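Local coordinates for anaerobically-induced outer membrane porin OprE (Pseudomonas aeruginosa, PDB 4FRX), which probably acts as an outer membrane porin, a beta-barrel channel of the OprD family that lets small solutes cross the membrane, at residues Y264-Y269 with G277-R282; S308-L313 with S321-I326; F334-E339 with A405-G410. All coordinates share one frame; numbering follows the deposited sequence.

Interaction 1 (Y264-Y269 with G277-R282); sequences YVSSGY and GEVDNR
The flat groups that meet here are the peptide carbonyls of Ser266 and Gly277, and each receives the other residue's N-H at its oxygen end. Ser266 N donates to Gly277 O at 2.9 Å, lying in the carbonyl plane, with a nearly straight bond of 168° at the hydrogen. The return bond, Gly277 N to Ser266 O, is also 2.9 Å long, but its donor is tilted 17° from that plane. Together they make Ser266 and Gly277 an antiparallel hydrogen-bonded pair in a very short hairpin, 266-267 with 276-277, within the excursion between barrel strands 237-250 and 280-292. Val265 flanks it: its CA lies 3.5 Å from Gly277 O, a bent CA-H...O contact, and its CB 3.7 Å from Gly277 N. On the Ser266 side the packing is apolar: Ser266 CB rests 3.8 Å from CG2 of Val279. The hydroxyl of Ser266 stands anti to the backbone N (chi1 163°) and donates to Ser267 O at 2.8 Å. Gly277 O has a second donor in Asn254 ND2, whereas Ser266 O has at most a weak one in Tyr270 OH, which also bonds Glu278 O. The pairing thus rests on two backbone hydrogen bonds, with a small patch of carbon contact beside them.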
ATOM      1  N   TYR A 264      -3.986  14.621 -18.896  1.00 10.92           N
ATOM      2  CA  TYR A 264      -3.133  14.533 -17.704  1.00 12.13           C
ATOM      3  C   TYR A 264      -3.851  15.151 -16.507  1.00 14.55           C
ATOM      4  O   TYR A 264      -3.559  16.276 -16.097  1.00 10.91           O
ATOM      5  CB  TYR A 264      -1.747  15.148 -17.934  1.00 16.47           C
ATOM      6  CG  TYR A 264      -0.924  14.300 -18.881  1.00 15.60           C
ATOM      7  CD1 TYR A 264      -1.141  14.360 -20.249  1.00 20.82           C
ATOM      8  CD2 TYR A 264       0.026  13.401 -18.398  1.00 14.69           C
ATOM      9  CE1 TYR A 264      -0.425  13.570 -21.123  1.00 29.25           C
ATOM     10  CE2 TYR A 264       0.761  12.603 -19.270  1.00 22.25           C
ATOM     11  CZ  TYR A 264       0.527  12.700 -20.634  1.00 27.40           C
ATOM     12  OH  TYR A 264       1.232  11.931 -21.526  1.00 28.50           O
ATOM     13  N   VAL A 265      -4.797  14.393 -15.960  1.00 11.81           N
ATOM     14  CA  VAL A 265      -5.714  14.909 -14.952  1.00 11.00           C
ATOM     15  C   VAL A 265      -5.881  13.967 -13.768  1.00 12.41           C
ATOM     16  O   VAL A 265      -5.621  12.764 -13.857  1.00 13.22           O
ATOM     17  CB  VAL A 265      -7.115  15.166 -15.546  1.00 14.35           C
ATOM     18  CG1 VAL A 265      -7.094  16.327 -16.555  1.00  8.38           C
ATOM     19  CG2 VAL A 265      -7.675  13.883 -16.186  1.00 17.50           C
ATOM     20  N   SER A 266      -6.345  14.536 -12.661  1.00 10.25           N
ATOM     21  CA  SER A 266      -6.646  13.779 -11.458  1.00  8.80           C
ATOM     22  C   SER A 266      -8.132  13.891 -11.194  1.00  7.92           C
ATOM     23  O   SER A 266      -8.743  14.930 -11.468  1.00  6.40           O
ATOM     24  CB  SER A 266      -5.902  14.396 -10.271  1.00 14.67           C
ATOM     25  OG  SER A 266      -6.444  13.947  -9.039  1.00 11.90           O
ATOM     26  N   SER A 267      -8.717  12.842 -10.633  1.00  8.32           N
ATOM     27  CA  SER A 267     -10.056  12.957 -10.069  1.00  8.30           C
ATOM     28  C   SER A 267     -10.074  13.990  -8.933  1.00  9.30           C
ATOM     29  O   SER A 267      -9.088  14.180  -8.224  1.00  7.34           O
ATOM     30  CB  SER A 267     -10.533  11.599  -9.533  1.00  9.89           C
ATOM     31  OG  SER A 267     -10.709  10.673 -10.593  1.00 21.79           O
ATOM     32  N   GLY A 268     -11.205  14.664  -8.789  1.00  6.35           N
ATOM     33  CA  GLY A 268     -11.410  15.663  -7.760  1.00  7.42           C
ATOM     34  C   GLY A 268     -12.768  16.282  -8.053  1.00 13.22           C
ATOM     35  O   GLY A 268     -13.590  15.668  -8.730  1.00 12.00           O
ATOM     36  N   TYR A 269     -13.013  17.486  -7.551  1.00  9.74           N
ATOM     37  CA  TYR A 269     -14.229  18.205  -7.914  1.00  7.61           C
ATOM     38  C   TYR A 269     -13.895  19.670  -8.156  1.00 10.98           C
ATOM     39  O   TYR A 269     -13.317  20.337  -7.297  1.00 12.31           O
ATOM     40  CB  TYR A 269     -15.356  18.049  -6.885  1.00 10.02           C
ATOM     41  CG  TYR A 269     -16.618  18.667  -7.441  1.00 14.18           C
ATOM     42  CD1 TYR A 269     -17.285  18.061  -8.506  1.00 14.47           C
ATOM     43  CD2 TYR A 269     -17.097  19.884  -6.969  1.00 10.44           C
ATOM     44  CE1 TYR A 269     -18.403  18.628  -9.063  1.00  8.03           C
ATOM     45  CE2 TYR A 269     -18.232  20.462  -7.531  1.00 15.91           C
ATOM     46  CZ  TYR A 269     -18.868  19.824  -8.584  1.00 10.23           C
ATOM     47  OH  TYR A 269     -19.996  20.365  -9.171  1.00 15.03           O
ATOM     48  N   GLY A 277      -9.146  17.218 -13.168  1.00  8.18           N
ATOM     49  CA  GLY A 277      -8.426  18.473 -13.295  1.00  9.10           C
ATOM     50  C   GLY A 277      -7.046  18.475 -12.658  1.00 11.98           C
ATOM     51  O   GLY A 277      -6.360  17.457 -12.624  1.00 11.22           O
ATOM     52  N   GLU A 278      -6.647  19.634 -12.145  1.00  9.05           N
ATOM     53  CA  GLU A 278      -5.281  19.832 -11.681  1.00  7.84           C
ATOM     54  C   GLU A 278      -5.115  19.183 -10.312  1.00  8.37           C
ATOM     55  O   GLU A 278      -6.021  19.256  -9.495  1.00 15.06           O
ATOM     56  CB  GLU A 278      -4.997  21.322 -11.553  1.00  8.75           C
ATOM     57  CG  GLU A 278      -3.525  21.636 -11.422  1.00  9.15           C
ATOM     58  CD  GLU A 278      -3.223  23.119 -11.385  1.00 23.72           C
ATOM     59  OE1 GLU A 278      -4.173  23.935 -11.310  1.00 22.65           O
ATOM     60  OE2 GLU A 278      -2.023  23.465 -11.427  1.00 24.34           O
ATOM     61  N   VAL A 279      -3.971  18.549 -10.063  1.00  8.09           N
ATOM     62  CA  VAL A 279      -3.672  18.073  -8.710  1.00 12.03           C
ATOM     63  C   VAL A 279      -3.561  19.291  -7.787  1.00 15.15           C
ATOM     64  O   VAL A 279      -2.953  20.289  -8.157  1.00  7.66           O
ATOM     65  CB  VAL A 279      -2.377  17.225  -8.650  1.00 11.79           C
ATOM     66  CG1 VAL A 279      -1.978  16.951  -7.208  1.00 11.06           C
ATOM     67  CG2 VAL A 279      -2.563  15.919  -9.404  1.00  9.40           C
ATOM     68  N   ASP A 280      -4.159  19.190  -6.600  1.00 12.57           N
ATOM     69  CA  ASP A 280      -4.318  20.301  -5.669  1.00 12.00           C
ATOM     70  C   ASP A 280      -4.946  19.717  -4.410  1.00  9.60           C
ATOM     71  O   ASP A 280      -6.152  19.794  -4.218  1.00  7.69           O
ATOM     72  CB  ASP A 280      -5.252  21.370  -6.270  1.00 13.81           C
ATOM     73  CG  ASP A 280      -5.633  22.466  -5.273  1.00 22.01           C
ATOM     74  OD1 ASP A 280      -4.757  22.904  -4.507  1.00 18.61           O
ATOM     75  OD2 ASP A 280      -6.816  22.891  -5.264  1.00 17.63           O
ATOM     76  N   ASN A 281      -4.121  19.126  -3.546  1.00 12.41           N
ATOM     77  CA  ASN A 281      -4.612  18.468  -2.345  1.00  9.15           C
ATOM     78  C   ASN A 281      -3.660  18.646  -1.154  1.00 12.41           C
ATOM     79  O   ASN A 281      -2.441  18.512  -1.281  1.00  7.94           O
ATOM     80  CB  ASN A 281      -4.845  16.972  -2.622  1.00  6.24           C
ATOM     81  CG  ASN A 281      -5.433  16.226  -1.425  1.00 10.31           C
ATOM     82  OD1 ASN A 281      -6.643  16.049  -1.326  1.00 22.21           O
ATOM     83  ND2 ASN A 281      -4.577  15.775  -0.526  1.00  9.70           N
ATOM     84  N   ARG A 282      -4.235  19.006  -0.018  1.00  8.93           N
ATOM     85  CA  ARG A 282      -3.516  19.039   1.245  0.52 10.25           C
ATOM     86  C   ARG A 282      -4.218  18.082   2.203  1.00 11.45           C
ATOM     87  O   ARG A 282      -5.421  18.169   2.396  1.00 15.05           O
ATOM     88  CB  ARG A 282      -3.468  20.468   1.813  0.52 15.32           C
ATOM     89  CG  ARG A 282      -2.697  21.454   0.933  0.52 18.41           C
ATOM     90  CD  ARG A 282      -2.709  22.880   1.484  0.52 24.09           C
ATOM     91  NE  ARG A 282      -4.036  23.498   1.480  0.52 20.20           N
ATOM     92  CZ  ARG A 282      -4.823  23.577   2.551  0.52 21.26           C
ATOM     93  NH1 ARG A 282      -4.425  23.077   3.712  0.52 30.09           N
ATOM     94  NH2 ARG A 282      -6.008  24.156   2.462  0.52 22.06           N
TER

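Interaction 2 (S308-L313 with S321-I326); sequences SDFPFL and STAYLI
The long loop between strands 295-305 and 340-349 folds back on itself about 9 Å (centre to centre) from the centre of the chain, consistent with the inward loops that narrow OprD-family channels, and here Phe310 and Phe312 pack against Ala323, Leu325 and Ser321. Leu325 lays CD2 over the centre of the Phe310 ring, 3.9 Å from the centroid and 6° off the normal, a CH-pi contact; its CD1 touches Phe310 CD2 at 3.6 Å. The methyl of Ala323 serves both rings. It sits over a face of Phe312, with CB 3.9 Å from the centroid, and at the edge of Phe310, where CB is 3.8 Å from CE2. Phe312 holds CG between its backbone N and carbonyl carbon (chi1 54°), which turns the ring to the 321-326 segment; at its edge Ser321 OG lies 3.2 Å from Phe312 CE2. Beyond the rings one water bridges the backbones, accepting from Thr322 N at 2.9 Å and lying 2.8 Å from Leu313 O, to which it probably donates. Phe246 meets Phe310 edge-to-face. With no direct hydrogen bond between the two segments, apolar contact and that single water hold them together, while Ser321 O and Ala323 N bond Lys333 and Asp328.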
ATOM      1  N   SER A 308      -8.496  18.525  -5.700  1.00 10.84           N
ATOM      2  CA  SER A 308      -8.239  17.174  -6.213  1.00  6.57           C
ATOM      3  C   SER A 308      -8.307  16.152  -5.093  1.00 10.86           C
ATOM      4  O   SER A 308      -8.119  16.492  -3.915  1.00  7.15           O
ATOM      5  CB  SER A 308      -6.880  17.091  -6.909  1.00  3.92           C
ATOM      6  OG  SER A 308      -5.848  16.815  -5.968  1.00 10.12           O
ATOM      7  N   ASP A 309      -8.606  14.910  -5.463  1.00 14.78           N
ATOM      8  CA  ASP A 309      -8.433  13.779  -4.555  1.00 11.26           C
ATOM      9  C   ASP A 309      -6.981  13.709  -4.125  1.00  9.23           C
ATOM     10  O   ASP A 309      -6.090  14.324  -4.723  1.00 10.82           O
ATOM     11  CB  ASP A 309      -8.782  12.452  -5.236  1.00  8.36           C
ATOM     12  CG  ASP A 309     -10.248  12.344  -5.639  1.00 12.76           C
ATOM     13  OD1 ASP A 309     -11.073  13.245  -5.346  1.00  9.56           O
ATOM     14  OD2 ASP A 309     -10.568  11.317  -6.262  1.00 10.93           O
ATOM     15  N   PHE A 310      -6.731  12.964  -3.067  1.00 12.48           N
ATOM     16  CA  PHE A 310      -5.363  12.708  -2.675  1.00 10.29           C
ATOM     17  C   PHE A 310      -4.704  11.824  -3.734  1.00 10.76           C
ATOM     18  O   PHE A 310      -5.226  10.758  -4.034  1.00  7.58           O
ATOM     19  CB  PHE A 310      -5.353  11.965  -1.355  1.00  6.48           C
ATOM     20  CG  PHE A 310      -3.980  11.547  -0.926  1.00  3.57           C
ATOM     21  CD1 PHE A 310      -3.084  12.480  -0.424  1.00  9.76           C
ATOM     22  CD2 PHE A 310      -3.588  10.214  -1.014  1.00  7.37           C
ATOM     23  CE1 PHE A 310      -1.814  12.100  -0.011  1.00  5.04           C
ATOM     24  CE2 PHE A 310      -2.331   9.820  -0.607  1.00  5.08           C
ATOM     25  CZ  PHE A 310      -1.436  10.771  -0.100  1.00 10.00           C
ATOM     26  N   PRO A 311      -3.565  12.261  -4.311  1.00  5.28           N
ATOM     27  CA  PRO A 311      -2.935  11.467  -5.378  1.00 12.81           C
ATOM     28  C   PRO A 311      -1.948  10.401  -4.876  1.00 13.03           C
ATOM     29  O   PRO A 311      -1.188  10.619  -3.925  1.00  9.71           O
ATOM     30  CB  PRO A 311      -2.188  12.529  -6.196  1.00 12.34           C
ATOM     31  CG  PRO A 311      -1.717  13.505  -5.137  1.00  7.39           C
ATOM     32  CD  PRO A 311      -2.876  13.549  -4.113  1.00  7.62           C
ATOM     33  N   PHE A 312      -1.965   9.250  -5.544  1.00  6.66           N
ATOM     34  CA  PHE A 312      -1.073   8.129  -5.255  1.00  6.91           C
ATOM     35  C   PHE A 312      -1.041   7.213  -6.488  1.00 10.32           C
ATOM     36  O   PHE A 312      -1.991   7.200  -7.290  1.00  7.47           O
ATOM     37  CB  PHE A 312      -1.530   7.350  -4.015  1.00  6.16           C
ATOM     38  CG  PHE A 312      -2.957   6.884  -4.080  1.00 11.52           C
ATOM     39  CD1 PHE A 312      -4.001   7.752  -3.779  1.00 10.49           C
ATOM     40  CD2 PHE A 312      -3.258   5.581  -4.442  1.00 14.27           C
ATOM     41  CE1 PHE A 312      -5.326   7.330  -3.839  1.00 10.44           C
ATOM     42  CE2 PHE A 312      -4.587   5.144  -4.503  1.00 15.04           C
ATOM     43  CZ  PHE A 312      -5.617   6.019  -4.191  1.00 14.51           C
ATOM     44  N   LEU A 313       0.035   6.444  -6.625  1.00 12.12           N
ATOM     45  CA  LEU A 313       0.227   5.593  -7.804  1.00  8.43           C
ATOM     46  C   LEU A 313      -0.872   4.535  -7.879  1.00  9.02           C
ATOM     47  O   LEU A 313      -1.097   3.805  -6.928  1.00 13.62           O
ATOM     48  CB  LEU A 313       1.595   4.922  -7.760  1.00  6.71           C
ATOM     49  CG  LEU A 313       2.794   5.870  -7.737  1.00 11.40           C
ATOM     50  CD1 LEU A 313       4.093   5.085  -7.824  1.00 17.32           C
ATOM     51  CD2 LEU A 313       2.700   6.944  -8.844  1.00 12.87           C
ATOM     52  N   SER A 321      -3.891  -0.596  -5.284  1.00 11.29           N
ATOM     53  CA  SER A 321      -3.142   0.614  -4.980  1.00  9.89           C
ATOM     54  C   SER A 321      -3.244   0.844  -3.490  1.00 13.30           C
ATOM     55  O   SER A 321      -4.230   0.454  -2.869  1.00 15.12           O
ATOM     56  CB  SER A 321      -3.740   1.816  -5.712  1.00 17.42           C
ATOM     57  OG  SER A 321      -5.065   2.073  -5.261  1.00 20.36           O
ATOM     58  N   THR A 322      -2.236   1.496  -2.928  1.00 12.19           N
ATOM     59  CA  THR A 322      -2.240   1.822  -1.500  1.00 10.64           C
ATOM     60  C   THR A 322      -1.877   3.284  -1.288  1.00 10.01           C
ATOM     61  O   THR A 322      -0.857   3.746  -1.789  1.00 13.59           O
ATOM     62  CB  THR A 322      -1.255   0.930  -0.729  1.00 17.70           C
ATOM     63  OG1 THR A 322      -1.719  -0.427  -0.759  1.00 16.89           O
ATOM     64  CG2 THR A 322      -1.136   1.388   0.734  1.00 15.48           C
ATOM     65  N   ALA A 323      -2.733   4.016  -0.580  1.00  9.90           N
ATOM     66  CA  ALA A 323      -2.406   5.384  -0.169  1.00 11.44           C
ATOM     67  C   ALA A 323      -1.914   5.330   1.276  1.00 13.20           C
ATOM     68  O   ALA A 323      -2.459   4.574   2.095  1.00 12.13           O
ATOM     69  CB  ALA A 323      -3.621   6.303  -0.287  1.00 11.35           C
ATOM     70  N   TYR A 324      -0.895   6.118   1.597  1.00  7.87           N
ATOM     71  CA  TYR A 324      -0.394   6.137   2.977  1.00  8.46           C
ATOM     72  C   TYR A 324      -1.229   7.085   3.850  1.00 12.84           C
ATOM     73  O   TYR A 324      -0.725   8.051   4.435  1.00 12.45           O
ATOM     74  CB  TYR A 324       1.106   6.473   3.037  1.00  7.75           C
ATOM     75  CG  TYR A 324       1.690   6.238   4.415  1.00  7.79           C
ATOM     76  CD1 TYR A 324       1.676   4.962   4.987  1.00 10.05           C
ATOM     77  CD2 TYR A 324       2.219   7.292   5.167  1.00 10.31           C
ATOM     78  CE1 TYR A 324       2.186   4.736   6.255  1.00 13.76           C
ATOM     79  CE2 TYR A 324       2.745   7.069   6.444  1.00  6.04           C
ATOM     80  CZ  TYR A 324       2.721   5.792   6.978  1.00 13.29           C
ATOM     81  OH  TYR A 324       3.238   5.560   8.241  1.00 15.20           O
ATOM     82  N   LEU A 325      -2.522   6.788   3.917  1.00  8.57           N
ATOM     83  CA  LEU A 325      -3.481   7.538   4.714  1.00  7.62           C
ATOM     84  C   LEU A 325      -3.999   6.629   5.825  1.00  7.90           C
ATOM     85  O   LEU A 325      -4.170   5.416   5.619  1.00 10.00           O
ATOM     86  CB  LEU A 325      -4.665   7.986   3.828  1.00  9.32           C
ATOM     87  CG  LEU A 325      -4.374   8.919   2.638  1.00 10.55           C
ATOM     88  CD1 LEU A 325      -5.626   9.169   1.778  1.00  9.87           C
ATOM     89  CD2 LEU A 325      -3.760  10.256   3.093  1.00 11.90           C
ATOM     90  N   ILE A 326      -4.301   7.215   6.984  1.00 10.03           N
ATOM     91  CA  ILE A 326      -4.899   6.459   8.085  1.00  9.97           C
ATOM     92  C   ILE A 326      -6.272   5.892   7.761  1.00 11.50           C
ATOM     93  O   ILE A 326      -6.812   5.061   8.516  1.00 10.23           O
ATOM     94  CB  ILE A 326      -4.955   7.268   9.413  1.00 11.60           C
ATOM     95  CG1 ILE A 326      -5.801   8.535   9.266  1.00  8.46           C
ATOM     96  CG2 ILE A 326      -3.540   7.588   9.900  1.00 13.01           C
ATOM     97  CD1 ILE A 326      -6.057   9.256  10.607  1.00 11.67           C
TER
HETATM   98  O   HOH W   1      -0.132   2.342  -4.720  1.00 21.49           O

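Interaction 3 (F334-E339 with A405-G410); sequences FQRAGE and ASFRSG
A type II beta turn from Arg336 to Glu339 ends the long loop just before strand 340-349, and from it the guanidinium of Arg336 meets Phe407 and Ser409 at the end of strand 399-409. The turn is closed by Glu339 N donating to Arg336 O at 3.1 Å, while the extended Glu339 side chain brings OE1 to Arg336 N, a weak bond at 3.3 Å. The Arg336 side chain, extended from CG to NE, carries NH2 to 3.8 Å from Phe407 CZ. The two flat groups meet edge to edge, their planes 30° apart, so the cation lies beside the ring and not over its face. Phe407 has CG anti to the backbone N (chi1 175°), which sends the ring out from the strand to meet the arginine. Ser409 OG lies 4.0 Å from the same NH2, and Glu379 OE2 ties the two together: it forms a salt bridge with Arg336 NH2 and a hydrogen bond with Ser409 OG. The other Glu379 oxygen lies close to Glu339 OE2, a like-charge approach that may raise the proton affinity of one of the two carboxylates. Phe407 lies against Glu379 and Glu381 of the adjacent strand 377-389; Arg336 and Glu339 rest on Ile370 of strand 358-370. The turn thus leans across two barrel strands to reach a third.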
ATOM      1  N   PHE A 334     -11.233   6.833   1.613  1.00  9.79           N
ATOM      2  CA  PHE A 334     -11.679   8.154   2.096  1.00 10.69           C
ATOM      3  C   PHE A 334     -10.754   9.277   1.617  1.00  8.89           C
ATOM      4  O   PHE A 334     -10.398  10.173   2.371  1.00  8.79           O
ATOM      5  CB  PHE A 334     -11.806   8.143   3.630  1.00  9.37           C
ATOM      6  CG  PHE A 334     -12.812   7.152   4.126  1.00  7.45           C
ATOM      7  CD1 PHE A 334     -12.530   5.787   4.095  1.00  9.16           C
ATOM      8  CD2 PHE A 334     -14.050   7.570   4.576  1.00  8.42           C
ATOM      9  CE1 PHE A 334     -13.466   4.852   4.516  1.00 11.04           C
ATOM     10  CE2 PHE A 334     -14.992   6.648   5.006  1.00 13.88           C
ATOM     11  CZ  PHE A 334     -14.704   5.282   4.972  1.00 10.37           C
ATOM     12  N   GLN A 335     -10.408   9.220   0.338  1.00  4.79           N
ATOM     13  CA  GLN A 335      -9.337  10.021  -0.219  1.00 12.67           C
ATOM     14  C   GLN A 335      -9.857  11.100  -1.156  1.00 11.61           C
ATOM     15  O   GLN A 335      -9.080  11.753  -1.847  1.00 14.09           O
ATOM     16  CB  GLN A 335      -8.341   9.102  -0.939  1.00 16.49           C
ATOM     17  CG  GLN A 335      -8.677   8.748  -2.388  1.00 11.70           C
ATOM     18  CD  GLN A 335     -10.005   8.012  -2.567  1.00 21.21           C
ATOM     19  OE1 GLN A 335     -10.616   7.539  -1.604  1.00 13.75           O
ATOM     20  NE2 GLN A 335     -10.458   7.920  -3.819  1.00 19.24           N
ATOM     21  N   ARG A 336     -11.172  11.309  -1.148  1.00 11.91           N
ATOM     22  CA  ARG A 336     -11.824  12.176  -2.126  1.00 17.47           C
ATOM     23  C   ARG A 336     -11.698  13.646  -1.764  1.00 14.70           C
ATOM     24  O   ARG A 336     -11.654  13.999  -0.593  1.00 12.38           O
ATOM     25  CB  ARG A 336     -13.310  11.825  -2.239  1.00 17.42           C
ATOM     26  CG  ARG A 336     -13.587  10.336  -2.489  1.00 13.86           C
ATOM     27  CD  ARG A 336     -15.085  10.074  -2.368  1.00 23.41           C
ATOM     28  NE  ARG A 336     -15.388   8.697  -1.986  1.00 34.39           N
ATOM     29  CZ  ARG A 336     -15.578   7.703  -2.849  1.00 40.24           C
ATOM     30  NH1 ARG A 336     -15.494   7.928  -4.155  1.00 42.56           N
ATOM     31  NH2 ARG A 336     -15.853   6.483  -2.405  1.00 27.56           N
ATOM     32  N   ALA A 337     -11.653  14.499  -2.783  1.00  8.48           N
ATOM     33  CA  ALA A 337     -11.578  15.950  -2.590  1.00  7.59           C
ATOM     34  C   ALA A 337     -12.574  16.487  -1.566  1.00  8.41           C
ATOM     35  O   ALA A 337     -13.775  16.264  -1.694  1.00  7.87           O
ATOM     36  CB  ALA A 337     -11.789  16.670  -3.924  1.00  6.10           C
ATOM     37  N   GLY A 338     -12.057  17.188  -0.554  1.00  8.21           N
ATOM     38  CA  GLY A 338     -12.882  17.828   0.455  1.00  8.86           C
ATOM     39  C   GLY A 338     -13.192  16.988   1.677  1.00 11.50           C
ATOM     40  O   GLY A 338     -13.624  17.511   2.694  1.00  9.41           O
ATOM     41  N   GLU A 339     -12.935  15.691   1.602  1.00  8.78           N
ATOM     42  CA  GLU A 339     -13.463  14.766   2.599  1.00  6.30           C
ATOM     43  C   GLU A 339     -12.771  14.889   3.972  1.00  7.01           C
ATOM     44  O   GLU A 339     -11.549  14.867   4.067  1.00  6.29           O
ATOM     45  CB  GLU A 339     -13.355  13.336   2.066  1.00 12.92           C
ATOM     46  CG  GLU A 339     -14.120  12.298   2.874  1.00 11.02           C
ATOM     47  CD  GLU A 339     -14.195  10.949   2.172  1.00 10.77           C
ATOM     48  OE1 GLU A 339     -13.495  10.739   1.146  1.00  9.02           O
ATOM     49  OE2 GLU A 339     -14.972  10.091   2.649  1.00 11.76           O
ATOM     50  N   ALA A 405     -15.698  -6.367   5.520  1.00  7.14           N
ATOM     51  CA  ALA A 405     -15.931  -4.937   5.403  1.00  8.31           C
ATOM     52  C   ALA A 405     -17.354  -4.629   4.938  1.00 10.87           C
ATOM     53  O   ALA A 405     -17.902  -5.334   4.087  1.00 11.91           O
ATOM     54  CB  ALA A 405     -14.895  -4.303   4.426  1.00  9.44           C
ATOM     55  N   SER A 406     -17.947  -3.581   5.506  1.00  9.46           N
ATOM     56  CA  SER A 406     -19.198  -3.023   4.993  1.00 10.78           C
ATOM     57  C   SER A 406     -18.941  -1.570   4.651  1.00 12.66           C
ATOM     58  O   SER A 406     -18.432  -0.828   5.484  1.00 11.76           O
ATOM     59  CB  SER A 406     -20.321  -3.098   6.032  1.00 12.59           C
ATOM     60  OG  SER A 406     -20.780  -4.417   6.201  1.00 23.03           O
ATOM     61  N   PHE A 407     -19.315  -1.181   3.436  1.00  7.82           N
ATOM     62  CA  PHE A 407     -19.038   0.138   2.894  1.00  6.52           C
ATOM     63  C   PHE A 407     -20.324   0.689   2.291  1.00  8.24           C
ATOM     64  O   PHE A 407     -20.998   0.024   1.501  1.00 12.93           O
ATOM     65  CB  PHE A 407     -17.925   0.054   1.841  1.00  9.56           C
ATOM     66  CG  PHE A 407     -17.665   1.356   1.135  1.00 18.16           C
ATOM     67  CD1 PHE A 407     -16.894   2.337   1.724  1.00 19.54           C
ATOM     68  CD2 PHE A 407     -18.223   1.607  -0.115  1.00 23.90           C
ATOM     69  CE1 PHE A 407     -16.665   3.556   1.078  1.00 24.10           C
ATOM     70  CE2 PHE A 407     -17.997   2.810  -0.764  1.00 22.80           C
ATOM     71  CZ  PHE A 407     -17.212   3.785  -0.164  1.00 26.49           C
ATOM     72  N   ARG A 408     -20.686   1.899   2.700  1.00  9.03           N
ATOM     73  CA  ARG A 408     -21.876   2.543   2.169  1.00  9.37           C
ATOM     74  C   ARG A 408     -21.515   3.965   1.779  1.00 16.22           C
ATOM     75  O   ARG A 408     -20.920   4.706   2.581  1.00 13.76           O
ATOM     76  CB  ARG A 408     -22.980   2.571   3.224  1.00 13.45           C
ATOM     77  CG  ARG A 408     -23.283   1.219   3.844  1.00 19.00           C
ATOM     78  CD  ARG A 408     -24.108   0.349   2.932  1.00 27.50           C
ATOM     79  NE  ARG A 408     -24.500  -0.892   3.596  1.00 31.26           N
ATOM     80  CZ  ARG A 408     -23.825  -2.033   3.505  1.00 29.31           C
ATOM     81  NH1 ARG A 408     -22.720  -2.096   2.769  1.00 21.07           N
ATOM     82  NH2 ARG A 408     -24.260  -3.115   4.143  1.00 29.13           N
ATOM     83  N   SER A 409     -21.888   4.347   0.564  1.00 17.80           N
ATOM     84  CA  SER A 409     -21.487   5.635   0.007  1.00 28.45           C
ATOM     85  C   SER A 409     -22.614   6.300  -0.781  1.00 26.84           C
ATOM     86  O   SER A 409     -23.659   5.699  -1.005  1.00 22.45           O
ATOM     87  CB  SER A 409     -20.264   5.450  -0.893  1.00 39.41           C
ATOM     88  OG  SER A 409     -19.679   6.695  -1.234  1.00 45.95           O
ATOM     89  N   GLY A 410     -22.401   7.549  -1.186  1.00 34.44           N
ATOM     90  CA  GLY A 410     -23.385   8.275  -1.977  1.00 41.82           C
ATOM     91  C   GLY A 410     -24.453   8.979  -1.158  1.00 43.89           C
ATOM     92  O   GLY A 410     -24.280   9.222   0.039  1.00 48.80           O
TER

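In the fold
The three contacts follow one another along the chain. Interaction 1 lies in the excursion between strands 237-250 and 280-292 and runs into the start of the latter; interaction 2 and the first segment of interaction 3 share the next long loop, between 295-305 and 340-349, and interaction 3 ties that loop to strand 399-409. Their centres are about 12 Å (1 and 2), 13 Å (2 and 3) and 17 Å (1 and 3) apart. Asp309 sits at the junction: its N probably bonds Ser267 O at 2.9 Å, and its OD1 probably takes the Ala337 N-H at 2.9 Å. The two loops are thus tied to each other, and the second to the barrel wall, consistent with a channel narrowed by its inward loops.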